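Local coordinates for ribose ABC transporter, substrate binding protein (Conexibacter woesei, PDB 4KQ9) that probably binds a sugar such as ribose outside the membrane and hands it to an ABC transporter, at residues A[121-126]-A[154-159]; A[130-135]-A[160-165]. The protein carries 1 engineered substitution. All blocks are in the same frame, centred on the assembly; numbering follows the deposited sequence.

How the contacts relate
Both contacts lie in the same lobe of the binding protein, their centres about 10 Å apart. Contact 1 pairs the ends of helices 112-126 and 143-159. Contact 2 pairs strands 132-136 and 162-167, which helix 143-159 connects. Both are partly buried. In contact 1 the exposed part is the Asp125-Arg159 pair; in contact 2 it is Glu162, and Val133, Ala134 and Met135 are buried. Contact 1 is held by side chains: a salt bridge at its solvent side and an apolar patch deeper in. Contact 2 is held mainly by backbone hydrogen bonds. Phe156 joins them. Its ring packs on Val133 and Ile163, and its O probably accepts a hydrogen bond from Ile161 N.

Contact 1 of 2, residues A[121-126]-A[154-159]; sequences TYIADR and EVFEER
Thr121 and Ala124 lie opposite Val155 and Arg159 on two helix ends that run nearly parallel, their axes 9.7 Å apart and inclined by 23°. Arg159 carries the polar half. Its chain bends at chi2 (-80°) and again at chi3, which folds the guanidinium back over Ala124. The methyl CB of Ala124 sits 3.6 Å from Arg159 CZ, over the centre of one face. Asp125 meets the same group at its edge. In a salt bridge, Asp125 OD1 accepts from both end nitrogens, Arg159 NH2 at 2.7 Å and Arg159 NH1 at 2.9 Å. OD1 lies in the guanidinium plane, while the carboxylate is turned 35° from it. The double grip and the methyl together limit how the guanidinium can turn. A water accepts from Arg159 NH1 and donates to Thr121 OG1, which is also hydrogen-bonded to Arg117 O. Val155 CG1 packs 3.7 Å from Thr121 OG1. Deeper in, Ile123 CD1 approaches the edge of the Phe156 ring, 4.1 Å from Phe156 CZ. Ile123 then continues onto Met220 and Val222 of strand 220-222. Phe156 also rests on Ala120 of helix 112-126 and on Ile161, just ahead of strand 162-167.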
loop_
_atom_site.group_PDB
_atom_site.type_symbol
_atom_site.label_atom_id
_atom_site.label_comp_id
_atom_site.label_asym_id
_atom_site.label_seq_id
_atom_site.Cartn_x
_atom_site.Cartn_y
_atom_site.Cartn_z
ATOM N N THR A 121 -0.537 -17.403 2.311
ATOM C CA THR A 121 -0.561 -18.277 3.453
ATOM C C THR A 121 -1.945 -18.454 4.059
ATOM O O THR A 121 -2.323 -19.587 4.481
ATOM C CB THR A 121 0.445 -17.786 4.528
ATOM O OG1 THR A 121 1.691 -17.656 3.908
ATOM C CG2 THR A 121 0.551 -18.734 5.676
ATOM N N TYR A 122 -2.730 -17.366 4.100
ATOM C CA TYR A 122 -4.060 -17.435 4.548
ATOM C C TYR A 122 -4.816 -18.506 3.726
ATOM O O TYR A 122 -5.591 -19.314 4.299
ATOM C CB TYR A 122 -4.768 -16.071 4.429
ATOM C CG TYR A 122 -6.143 -16.095 4.967
ATOM C CD1 TYR A 122 -6.355 -15.927 6.335
ATOM C CD2 TYR A 122 -7.230 -16.327 4.139
ATOM C CE1 TYR A 122 -7.614 -15.931 6.844
ATOM C CE2 TYR A 122 -8.510 -16.366 4.638
ATOM C CZ TYR A 122 -8.678 -16.161 6.011
ATOM O OH TYR A 122 -9.893 -16.214 6.566
ATOM N N ILE A 123 -4.646 -18.432 2.419
ATOM C CA ILE A 123 -5.379 -19.305 1.483
ATOM C C ILE A 123 -4.861 -20.746 1.635
ATOM O O ILE A 123 -5.647 -21.659 1.825
ATOM C CB ILE A 123 -5.166 -18.869 0.029
ATOM C CG1 ILE A 123 -6.023 -17.612 -0.259
ATOM C CG2 ILE A 123 -5.583 -19.970 -0.943
ATOM C CD1 ILE A 123 -5.553 -16.866 -1.494
ATOM N N ALA A 124 -3.548 -20.903 1.594
ATOM C CA ALA A 124 -2.913 -22.196 1.837
ATOM C C ALA A 124 -3.401 -22.868 3.162
ATOM O O ALA A 124 -3.810 -24.004 3.141
ATOM C CB ALA A 124 -1.407 -22.083 1.755
ATOM N N ASP A 125 -3.467 -22.153 4.273
ATOM C CA ASP A 125 -3.919 -22.771 5.501
ATOM C C ASP A 125 -5.369 -23.259 5.404
ATOM O O ASP A 125 -5.762 -24.131 6.170
ATOM C CB ASP A 125 -3.733 -21.821 6.715
ATOM C CG ASP A 125 -2.266 -21.557 7.019
ATOM O OD1 ASP A 125 -1.389 -22.292 6.522
ATOM O OD2 ASP A 125 -1.980 -20.577 7.718
ATOM N N ARG A 126 -6.181 -22.700 4.498
ATOM C CA ARG A 126 -7.581 -22.946 4.590
ATOM C C ARG A 126 -8.136 -23.789 3.499
ATOM O O ARG A 126 -9.246 -24.273 3.646
ATOM C CB ARG A 126 -8.366 -21.640 4.689
ATOM C CG ARG A 126 -8.235 -21.071 6.069
ATOM C CD ARG A 126 -8.705 -19.651 6.145
ATOM N NE ARG A 126 -8.345 -19.084 7.432
ATOM C CZ ARG A 126 -7.107 -18.838 7.845
ATOM N NH1 ARG A 126 -6.058 -19.096 7.096
ATOM N NH2 ARG A 126 -6.925 -18.307 9.053
ATOM N N GLU A 154 5.519 -17.971 -4.660
ATOM C CA GLU A 154 6.451 -18.777 -3.883
ATOM C C GLU A 154 5.749 -19.541 -2.755
ATOM O O GLU A 154 6.080 -20.712 -2.492
ATOM C CB GLU A 154 7.569 -17.909 -3.280
ATOM C CG GLU A 154 8.614 -17.442 -4.290
ATOM C CD GLU A 154 9.539 -16.351 -3.716
ATOM O OE1 GLU A 154 9.618 -16.210 -2.475
ATOM O OE2 GLU A 154 10.191 -15.622 -4.506
ATOM N N VAL A 155 4.803 -18.898 -2.070
ATOM C CA VAL A 155 4.049 -19.565 -1.035
ATOM C C VAL A 155 3.243 -20.696 -1.676
ATOM O O VAL A 155 3.278 -21.791 -1.149
ATOM C CB VAL A 155 3.162 -18.642 -0.215
ATOM C CG1 VAL A 155 2.245 -19.399 0.707
ATOM C CG2 VAL A 155 4.012 -17.683 0.613
ATOM N N PHE A 156 2.553 -20.450 -2.810
ATOM C CA PHE A 156 1.684 -21.482 -3.352
ATOM C C PHE A 156 2.529 -22.734 -3.759
ATOM O O PHE A 156 2.121 -23.890 -3.532
ATOM C CB PHE A 156 0.831 -20.933 -4.540
ATOM C CG PHE A 156 -0.203 -19.878 -4.123
ATOM C CD1 PHE A 156 -0.985 -20.065 -2.996
ATOM C CD2 PHE A 156 -0.360 -18.730 -4.854
ATOM C CE1 PHE A 156 -1.939 -19.127 -2.610
ATOM C CE2 PHE A 156 -1.313 -17.777 -4.491
ATOM C CZ PHE A 156 -2.097 -17.974 -3.385
ATOM N N GLU A 157 3.678 -22.488 -4.374
ATOM C CA GLU A 157 4.645 -23.555 -4.700
ATOM C C GLU A 157 5.017 -24.375 -3.468
ATOM O O GLU A 157 4.810 -25.566 -3.448
ATOM C CB GLU A 157 5.914 -22.993 -5.267
ATOM C CG GLU A 157 6.896 -24.104 -5.638
ATOM C CD GLU A 157 7.526 -23.907 -7.011
ATOM O OE1 GLU A 157 7.651 -22.737 -7.447
ATOM O OE2 GLU A 157 7.896 -24.922 -7.658
ATOM N N GLU A 158 5.526 -23.699 -2.454
ATOM C CA GLU A 158 5.968 -24.312 -1.237
ATOM C C GLU A 158 4.862 -25.109 -0.539
ATOM O O GLU A 158 5.150 -26.133 0.102
ATOM C CB GLU A 158 6.474 -23.223 -0.269
ATOM C CG GLU A 158 7.200 -23.777 0.931
ATOM N N ARG A 159 3.602 -24.668 -0.662
ATOM C CA ARG A 159 2.501 -25.378 0.010
ATOM C C ARG A 159 1.741 -26.355 -0.844
ATOM O O ARG A 159 0.774 -26.952 -0.339
ATOM C CB ARG A 159 1.551 -24.381 0.629
ATOM C CG ARG A 159 2.258 -23.432 1.576
ATOM C CD ARG A 159 2.491 -24.086 2.909
ATOM N NE ARG A 159 1.244 -24.509 3.511
ATOM C CZ ARG A 159 0.514 -23.781 4.338
ATOM N NH1 ARG A 159 0.861 -22.560 4.716
ATOM N NH2 ARG A 159 -0.589 -24.297 4.820
HETATM O O HOH W 1 2.779 -20.686 4.036
#

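Contact 2 of 2, residues A[130-135]-A[160-165]; sequences GGTVAM and GIEIVD
Val133 binds both ways through its backbone to the neighbouring parallel strand. Its N donates to Glu162 O at 3.1 Å, and its O accepts from Val164 N at 2.8 Å. The next bond runs from Met135 N to Asp165 O at 2.8 Å. The partner strand has thus gained one residue at Val164, as in a beta bulge. Ile163 CA adds a CH...O contact to Val133 O. Before the strands close up, a water links Gly131 O and Glu162 N. These are the two strands of a beta-alpha-beta unit, with helix 143-159 between them. Gly160 ends that helix in a Schellman motif, with positive phi, and strand 162-167 then forms the outer edge of the four-stranded parallel sheet. Apolar contacts line both faces. On the face covered by helix 143-159, Val133 CG1 lies 3.7 Å from Ile163 CG1 and also touches Ile161 CG2. Beside Thr132, on the other face, Val164 CG1, anti to its carbonyl carbon (chi1 -71°), meets Thr132 CG2 at 3.8 Å. The second methyl, Val164 CG2, lies 3.5 Å from Val133 O. A glycine in place of Val164 would remove both methyls and is likely to open a gap beside Thr132 CG2 and over Val133 O. Thr132 and Val164 both reach Val191. Nearby, Asp165 OD2 forms a salt bridge with Arg187 NE of helix 174-187.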
loop_
_atom_site.group_PDB
_atom_site.type_symbol
_atom_site.label_atom_id
_atom_site.label_comp_id
_atom_site.label_asym_id
_atom_site.label_seq_id
_atom_site.Cartn_x
_atom_site.Cartn_y
_atom_site.Cartn_z
ATOM N N GLY A 130 -7.408 -31.001 -2.722
ATOM C CA GLY A 130 -7.062 -30.739 -4.136
ATOM C C GLY A 130 -7.309 -29.293 -4.598
ATOM O O GLY A 130 -7.348 -29.021 -5.789
ATOM N N GLY A 131 -7.484 -28.362 -3.657
ATOM C CA GLY A 131 -7.982 -27.006 -3.983
ATOM C C GLY A 131 -6.972 -26.201 -4.773
ATOM O O GLY A 131 -5.783 -26.417 -4.684
ATOM N N THR A 132 -7.468 -25.289 -5.592
ATOM C CA THR A 132 -6.604 -24.593 -6.547
ATOM C C THR A 132 -6.882 -23.083 -6.367
ATOM O O THR A 132 -7.864 -22.710 -5.759
ATOM C CB THR A 132 -7.010 -24.871 -7.995
ATOM O OG1 THR A 132 -8.398 -24.614 -8.121
ATOM C CG2 THR A 132 -6.715 -26.326 -8.491
ATOM N N VAL A 133 -6.057 -22.251 -6.971
ATOM C CA VAL A 133 -6.156 -20.779 -6.815
ATOM C C VAL A 133 -5.966 -20.113 -8.181
ATOM O O VAL A 133 -5.256 -20.641 -9.050
ATOM C CB VAL A 133 -5.117 -20.267 -5.822
ATOM C CG1 VAL A 133 -3.712 -20.489 -6.355
ATOM C CG2 VAL A 133 -5.276 -18.754 -5.573
ATOM N N ALA A 134 -6.580 -18.947 -8.369
ATOM C CA ALA A 134 -6.299 -18.083 -9.460
ATOM C C ALA A 134 -5.895 -16.719 -8.935
ATOM O O ALA A 134 -6.241 -16.314 -7.803
ATOM C CB ALA A 134 -7.519 -17.928 -10.355
HETATM N N MSE A 135 -5.144 -16.031 -9.775
HETATM C CA MSE A 135 -4.585 -14.729 -9.413
HETATM C C MSE A 135 -5.046 -13.739 -10.410
HETATM O O MSE A 135 -4.861 -13.939 -11.631
HETATM C CB MSE A 135 -3.038 -14.851 -9.350
HETATM C CG MSE A 135 -2.626 -15.732 -8.194
HETATM SE SE MSE A 135 -0.616 -15.807 -8.129
HETATM C CE MSE A 135 -0.203 -13.875 -7.798
ATOM N N GLY A 160 2.145 -26.483 -2.115
ATOM C CA GLY A 160 1.590 -27.437 -3.049
ATOM C C GLY A 160 0.265 -27.074 -3.730
ATOM O O GLY A 160 -0.465 -27.947 -4.167
ATOM N N ILE A 161 0.002 -25.775 -3.864
ATOM C CA ILE A 161 -1.259 -25.247 -4.354
ATOM C C ILE A 161 -1.078 -24.867 -5.808
ATOM O O ILE A 161 -0.258 -24.027 -6.149
ATOM C CB ILE A 161 -1.682 -24.038 -3.486
ATOM C CG1 ILE A 161 -1.969 -24.571 -2.071
ATOM C CG2 ILE A 161 -2.965 -23.394 -4.025
ATOM C CD1 ILE A 161 -1.896 -23.544 -1.002
ATOM N N GLU A 162 -1.867 -25.512 -6.669
ATOM C CA GLU A 162 -1.806 -25.296 -8.086
ATOM C C GLU A 162 -2.496 -23.985 -8.456
ATOM O O GLU A 162 -3.633 -23.761 -8.070
ATOM C CB GLU A 162 -2.576 -26.406 -8.798
ATOM C CG GLU A 162 -2.593 -26.221 -10.292
ATOM C CD GLU A 162 -3.324 -27.334 -11.066
ATOM O OE1 GLU A 162 -4.049 -28.189 -10.490
ATOM O OE2 GLU A 162 -3.200 -27.291 -12.281
ATOM N N ILE A 163 -1.821 -23.177 -9.252
ATOM C CA ILE A 163 -2.384 -21.892 -9.713
ATOM C C ILE A 163 -2.893 -22.126 -11.088
ATOM O O ILE A 163 -2.101 -22.416 -11.962
ATOM C CB ILE A 163 -1.291 -20.837 -9.817
ATOM C CG1 ILE A 163 -0.695 -20.673 -8.452
ATOM C CG2 ILE A 163 -1.831 -19.547 -10.431
ATOM C CD1 ILE A 163 0.584 -19.869 -8.501
ATOM N N VAL A 164 -4.197 -22.005 -11.291
ATOM C CA VAL A 164 -4.827 -22.398 -12.552
ATOM C C VAL A 164 -4.979 -21.289 -13.543
ATOM O O VAL A 164 -5.175 -21.561 -14.705
ATOM C CB VAL A 164 -6.202 -23.055 -12.370
ATOM C CG1 VAL A 164 -6.019 -24.436 -11.757
ATOM C CG2 VAL A 164 -7.131 -22.234 -11.501
ATOM N N ASP A 165 -4.940 -20.030 -13.077
ATOM C CA ASP A 165 -5.008 -18.872 -13.944
ATOM C C ASP A 165 -4.265 -17.775 -13.165
ATOM O O ASP A 165 -4.348 -17.680 -11.958
ATOM C CB ASP A 165 -6.474 -18.473 -14.217
ATOM C CG ASP A 165 -6.935 -18.697 -15.682
ATOM O OD1 ASP A 165 -6.115 -18.689 -16.677
ATOM O OD2 ASP A 165 -8.163 -18.900 -15.859
HETATM O O HOH W 2 -4.874 -29.432 -8.054
HETATM O O HOH W 3 -3.757 -27.703 -5.840
#